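Local atomic coordinates of 5-dehydro-2-deoxygluconokinase (Bacillus halodurans C-125, PDB entry 2QCV), a protein that probably phosphorylates 5-dehydro-2-deoxy-D-gluconate with ATP, a step in the breakdown of myo-inositol to acetyl-CoA. Residues L6-R19 and Y135-A148. Numbering follows the deposited sequence. Where two conformers were deposited one is given.
Sequences LSTDREFDLIAIGR and YIRRSKLLLVSGTA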
loop_
_atom_site.group_PDB
_atom_site.type_symbol
_atom_site.label_atom_id
_atom_site.label_comp_id
_atom_site.label_asym_id
_atom_site.label_seq_id
_atom_site.Cartn_x
_atom_site.Cartn_y
_atom_site.Cartn_z
ATOM N N LEU A 6 41.211 -6.903 23.983
ATOM C CA LEU A 6 39.780 -7.016 24.249
ATOM C C LEU A 6 39.381 -8.422 24.707
ATOM O O LEU A 6 40.225 -9.328 24.819
ATOM C CB LEU A 6 38.967 -6.498 23.034
ATOM C CG LEU A 6 39.154 -4.987 22.797
ATOM C CD1 LEU A 6 38.933 -4.521 21.340
ATOM C CD2 LEU A 6 38.250 -4.185 23.738
ATOM N N SER A 7 38.116 -8.582 25.083
ATOM C CA SER A 7 37.679 -9.835 25.698
ATOM C C SER A 7 37.711 -10.950 24.672
ATOM O O SER A 7 37.838 -12.126 25.019
ATOM C CB SER A 7 36.265 -9.699 26.262
ATOM O OG SER A 7 35.338 -9.463 25.215
ATOM N N THR A 8 37.601 -10.570 23.402
ATOM C CA THR A 8 37.692 -11.519 22.312
ATOM C C THR A 8 38.487 -10.891 21.212
ATOM O O THR A 8 38.588 -9.674 21.152
ATOM C CB THR A 8 36.327 -11.819 21.696
ATOM O OG1 THR A 8 35.552 -12.605 22.602
ATOM C CG2 THR A 8 36.516 -12.573 20.398
ATOM N N ASP A 9 39.018 -11.710 20.311
ATOM C CA ASP A 9 39.832 -11.162 19.236
ATOM C C ASP A 9 38.950 -10.486 18.220
ATOM O O ASP A 9 37.854 -10.967 17.895
ATOM C CB ASP A 9 40.705 -12.222 18.557
ATOM C CG ASP A 9 41.929 -11.607 17.851
ATOM O OD1 ASP A 9 42.181 -10.385 18.028
ATOM O OD2 ASP A 9 42.638 -12.340 17.131
ATOM N N ARG A 10 39.412 -9.350 17.719
ATOM C CA ARG A 10 38.598 -8.599 16.773
ATOM C C ARG A 10 39.366 -8.359 15.485
ATOM O O ARG A 10 40.534 -7.997 15.496
ATOM C CB ARG A 10 38.123 -7.278 17.373
ATOM C CG ARG A 10 37.349 -7.419 18.684
ATOM C CD ARG A 10 36.149 -8.357 18.585
ATOM N NE ARG A 10 35.700 -8.811 19.905
ATOM C CZ ARG A 10 34.783 -8.205 20.663
ATOM N NH1 ARG A 10 34.176 -7.094 20.268
ATOM N NH2 ARG A 10 34.468 -8.722 21.846
ATOM N N GLU A 11 38.681 -8.644 14.393
ATOM C CA GLU A 11 39.119 -8.447 13.011
ATOM C C GLU A 11 38.689 -7.101 12.432
ATOM O O GLU A 11 39.397 -6.492 11.634
ATOM C CB GLU A 11 38.537 -9.563 12.156
ATOM C CG GLU A 11 39.213 -10.879 12.475
ATOM C CD GLU A 11 38.427 -12.049 11.936
ATOM O OE1 GLU A 11 37.472 -12.477 12.616
ATOM O OE2 GLU A 11 38.763 -12.522 10.834
ATOM N N PHE A 12 37.542 -6.607 12.863
ATOM C CA PHE A 12 37.049 -5.306 12.389
ATOM C C PHE A 12 37.166 -4.221 13.479
ATOM O O PHE A 12 36.896 -4.460 14.658
ATOM C CB PHE A 12 35.586 -5.422 11.966
ATOM C CG PHE A 12 35.383 -6.293 10.757
ATOM C CD1 PHE A 12 35.631 -5.797 9.488
ATOM C CD2 PHE A 12 34.958 -7.600 10.885
ATOM C CE1 PHE A 12 35.463 -6.594 8.368
ATOM C CE2 PHE A 12 34.802 -8.412 9.752
ATOM C CZ PHE A 12 35.071 -7.894 8.507
ATOM N N ASP A 13 37.503 -3.006 13.073
ATOM C CA ASP A 13 37.346 -1.846 13.957
ATOM C C ASP A 13 35.878 -1.420 14.107
ATOM O O ASP A 13 35.436 -1.092 15.190
ATOM C CB ASP A 13 38.194 -0.697 13.441
ATOM C CG ASP A 13 39.662 -1.008 13.505
ATOM O OD1 ASP A 13 40.161 -1.196 14.625
ATOM O OD2 ASP A 13 40.297 -1.054 12.454
ATOM N N LEU A 14 35.116 -1.453 13.018
ATOM C CA LEU A 14 33.711 -1.126 13.071
ATOM C C LEU A 14 32.947 -1.863 11.985
ATOM O O LEU A 14 33.504 -2.198 10.917
ATOM C CB LEU A 14 33.470 0.376 12.953
ATOM C CG LEU A 14 33.602 1.078 11.619
ATOM C CD1 LEU A 14 32.973 2.473 11.746
ATOM C CD2 LEU A 14 35.080 1.172 11.191
ATOM N N ILE A 15 31.687 -2.153 12.303
ATOM C CA ILE A 15 30.692 -2.609 11.353
ATOM C C ILE A 15 29.516 -1.646 11.503
ATOM O O ILE A 15 29.058 -1.386 12.631
ATOM C CB ILE A 15 30.240 -4.050 11.653
ATOM C CG1 ILE A 15 31.378 -5.009 11.343
ATOM C CG2 ILE A 15 28.993 -4.412 10.804
ATOM C CD1 ILE A 15 31.070 -6.477 11.785
ATOM N N ALA A 16 29.078 -1.066 10.395
ATOM C CA ALA A 16 27.919 -0.171 10.392
ATOM C C ALA A 16 26.728 -0.889 9.788
ATOM O O ALA A 16 26.872 -1.816 8.979
ATOM C CB ALA A 16 28.208 1.093 9.631
ATOM N N ILE A 17 25.542 -0.452 10.197
ATOM C CA ILE A 17 24.289 -1.043 9.730
ATOM C C ILE A 17 23.373 0.075 9.272
ATOM O O ILE A 17 23.195 1.075 9.956
ATOM C CB ILE A 17 23.606 -1.949 10.816
ATOM C CG1 ILE A 17 22.302 -2.561 10.320
ATOM C CG2 ILE A 17 23.398 -1.223 12.139
ATOM C CD1 ILE A 17 21.846 -3.803 11.127
ATOM N N GLY A 18 22.830 -0.117 8.067
ATOM C CA GLY A 18 21.768 0.724 7.545
ATOM C C GLY A 18 21.962 0.979 6.055
ATOM O O GLY A 18 22.118 0.042 5.281
ATOM N N ARG A 19 21.907 2.258 5.677
ATOM C CA ARG A 19 21.811 2.671 4.270
ATOM C C ARG A 19 23.145 2.862 3.574
ATOM O O ARG A 19 24.015 3.631 4.036
ATOM C CB ARG A 19 21.061 4.006 4.172
ATOM C CG ARG A 19 20.993 4.597 2.777
ATOM C CD ARG A 19 19.992 5.791 2.770
ATOM N NE ARG A 19 18.645 5.248 2.899
ATOM C CZ ARG A 19 17.577 5.902 3.352
ATOM N NH1 ARG A 19 17.642 7.189 3.685
ATOM N NH2 ARG A 19 16.425 5.249 3.431
ATOM N N TYR A 135 29.102 -12.309 12.397
ATOM C CA TYR A 135 29.772 -11.194 11.748
ATOM C C TYR A 135 29.961 -10.081 12.749
ATOM O O TYR A 135 31.055 -9.590 12.949
ATOM C CB TYR A 135 28.928 -10.695 10.606
ATOM C CG TYR A 135 29.583 -9.689 9.702
ATOM C CD1 TYR A 135 30.803 -9.922 9.118
ATOM C CD2 TYR A 135 28.942 -8.492 9.401
ATOM C CE1 TYR A 135 31.354 -8.991 8.224
ATOM C CE2 TYR A 135 29.506 -7.578 8.553
ATOM C CZ TYR A 135 30.686 -7.838 7.947
ATOM O OH TYR A 135 31.181 -6.898 7.064
ATOM N N ILE A 136 28.881 -9.689 13.396
ATOM C CA ILE A 136 28.932 -8.611 14.401
ATOM C C ILE A 136 29.986 -8.848 15.487
ATOM O O ILE A 136 30.761 -7.955 15.835
ATOM C CB ILE A 136 27.519 -8.404 15.031
ATOM C CG1 ILE A 136 26.556 -7.837 13.983
ATOM C CG2 ILE A 136 27.574 -7.526 16.300
ATOM C CD1 ILE A 136 25.056 -7.753 14.457
ATOM N N ARG A 137 30.074 -10.071 15.999
ATOM C CA ARG A 137 31.023 -10.341 17.060
ATOM C C ARG A 137 32.512 -10.236 16.702
ATOM O O ARG A 137 33.333 -10.270 17.599
ATOM C CB ARG A 137 30.749 -11.676 17.710
ATOM C CG ARG A 137 31.078 -12.830 16.868
ATOM C CD ARG A 137 30.550 -14.090 17.545
ATOM N NE ARG A 137 30.887 -15.253 16.748
ATOM C CZ ARG A 137 30.175 -16.385 16.721
ATOM N NH1 ARG A 137 29.062 -16.528 17.441
ATOM N NH2 ARG A 137 30.568 -17.377 15.937
ATOM N N ARG A 138 32.834 -10.092 15.419
ATOM C CA ARG A 138 34.218 -9.897 14.961
ATOM C C ARG A 138 34.657 -8.457 14.989
ATOM O O ARG A 138 35.757 -8.129 14.546
ATOM C CB ARG A 138 34.319 -10.368 13.520
ATOM C CG ARG A 138 33.838 -11.772 13.400
ATOM C CD ARG A 138 34.503 -12.519 12.321
ATOM N NE ARG A 138 33.872 -12.397 11.050
ATOM C CZ ARG A 138 34.489 -12.099 9.907
ATOM N NH1 ARG A 138 35.789 -11.819 9.823
ATOM N NH2 ARG A 138 33.765 -12.062 8.823
ATOM N N SER A 139 33.794 -7.590 15.483
ATOM C CA SER A 139 34.058 -6.141 15.501
ATOM C C SER A 139 34.209 -5.539 16.909
ATOM O O SER A 139 33.597 -5.984 17.874
ATOM C CB SER A 139 32.959 -5.394 14.757
ATOM O OG SER A 139 33.329 -4.029 14.554
ATOM N N LYS A 140 35.026 -4.505 16.996
ATOM C CA LYS A 140 35.126 -3.667 18.182
ATOM C C LYS A 140 33.860 -2.893 18.465
ATOM O O LYS A 140 33.411 -2.807 19.632
ATOM C CB LYS A 140 36.306 -2.685 18.011
ATOM C CG LYS A 140 37.672 -3.332 17.964
ATOM C CD LYS A 140 38.799 -2.260 17.909
ATOM C CE LYS A 140 40.087 -2.930 17.470
ATOM N NZ LYS A 140 41.265 -2.062 17.672
ATOM N N LEU A 141 33.277 -2.344 17.393
ATOM C CA LEU A 141 32.130 -1.397 17.448
ATOM C C LEU A 141 31.051 -1.793 16.435
ATOM O O LEU A 141 31.362 -2.269 15.338
ATOM C CB LEU A 141 32.556 0.029 17.024
ATOM C CG LEU A 141 33.750 0.742 17.645
ATOM C CD1 LEU A 141 33.991 2.071 17.007
ATOM C CD2 LEU A 141 33.586 0.905 19.139
ATOM N N LEU A 142 29.802 -1.504 16.793
ATOM C CA LEU A 142 28.667 -1.503 15.877
ATOM C C LEU A 142 28.156 -0.084 15.783
ATOM O O LEU A 142 27.771 0.508 16.783
ATOM C CB LEU A 142 27.542 -2.423 16.356
ATOM C CG LEU A 142 26.264 -2.449 15.477
ATOM C CD1 LEU A 142 26.538 -3.246 14.164
ATOM C CD2 LEU A 142 25.048 -2.981 16.228
ATOM N N LEU A 143 28.181 0.466 14.582
ATOM C CA LEU A 143 27.694 1.813 14.341
ATOM C C LEU A 143 26.262 1.698 13.791
ATOM O O LEU A 143 26.012 1.108 12.742
ATOM C CB LEU A 143 28.614 2.544 13.345
ATOM C CG LEU A 143 28.365 4.041 13.038
ATOM C CD1 LEU A 143 27.040 4.338 12.356
ATOM C CD2 LEU A 143 28.531 4.907 14.250
ATOM N N VAL A 144 25.338 2.248 14.533
ATOM C CA VAL A 144 23.919 2.268 14.177
ATOM C C VAL A 144 23.550 3.680 13.743
ATOM O O VAL A 144 23.851 4.628 14.470
ATOM C CB VAL A 144 23.097 1.909 15.400
ATOM C CG1 VAL A 144 21.584 2.086 15.104
ATOM C CG2 VAL A 144 23.467 0.460 15.873
ATOM N N SER A 145 22.988 3.846 12.554
ATOM C CA SER A 145 22.494 5.156 12.154
ATOM C C SER A 145 20.977 5.253 12.410
ATOM O O SER A 145 20.195 4.292 12.196
ATOM C CB SER A 145 22.907 5.517 10.701
ATOM O OG SER A 145 24.320 5.794 10.593
ATOM N N GLY A 146 20.563 6.413 12.906
ATOM C CA GLY A 146 19.172 6.651 13.227
ATOM C C GLY A 146 18.167 6.447 12.112
ATOM O O GLY A 146 17.044 5.996 12.362
ATOM N N THR A 147 18.538 6.777 10.881
ATOM C CA THR A 147 17.575 6.683 9.789
ATOM C C THR A 147 17.186 5.236 9.514
ATOM O O THR A 147 16.087 4.968 9.022
ATOM C CB THR A 147 18.088 7.401 8.517
ATOM O OG1 THR A 147 18.243 8.784 8.838
ATOM C CG2 THR A 147 17.129 7.252 7.341
ATOM N N ALA A 148 18.069 4.290 9.857
ATOM C CA ALA A 148 17.767 2.867 9.696
ATOM C C ALA A 148 16.612 2.409 10.612
ATOM O O ALA A 148 16.093 1.311 10.443
ATOM C CB ALA A 148 19.006 2.014 9.932
#
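Ile15 and Leu143 sit on neighbouring parallel strands, 14-17 and 141-145, which cross at -23° and are joined by the backbone hydrogen bonds Ile15 N to Leu141 O, Leu143 N to Ile15 O (2.8 Å) and Ile17 N to Leu143 O. Both segments turn a corner just before, at Asp13 and Lys140. Ahead of these corners, Arg138 O takes the N-H groups of Glu11 and Phe12 from opposite faces of its carbonyl plane, and Lys140 N returns a bond to Phe12 O. Ser139 OG, turned away from its own backbone N (chi1 -169°), binds Leu141 O at 2.8 Å, from the other face of that carbonyl than Ile15 N. Ile15 extends CD1 over one face of the Tyr135 ring, 3.9 Å from its centroid, in a CH-pi contact; the Tyr135 hydroxyl is held by Phe63 N. Phe12 meets the same tyrosine obliquely, CE2 to CE1 3.8 Å, and puts CE2 over a face of the Arg138 guanidinium. Arg138, bent at its third torsion (-88°), offers NH1 to Glu11 in a salt bridge, 3.2 Å from OE2. Arg137 O lies over one face of the Arg10 guanidinium, whose NH1 donates to Ser139 O at 2.7 Å, from above the carbonyl plane, and also to Asp169 O. Lys140 runs alongside Asp13 in a long, weak salt bridge; Asp13 OD2 is bound by Lys60 N. On one face of the sheet Ala16 CB rests on Leu143 CB (4.0 Å), with helix 46-56 over Ala16; on the other, Ile17 and Val144 meet through their CG2 methyls against helix 154-167. Parallel strands between layers of helices are characteristic of the ribokinase-like alpha/beta fold of PfkB sugar kinases.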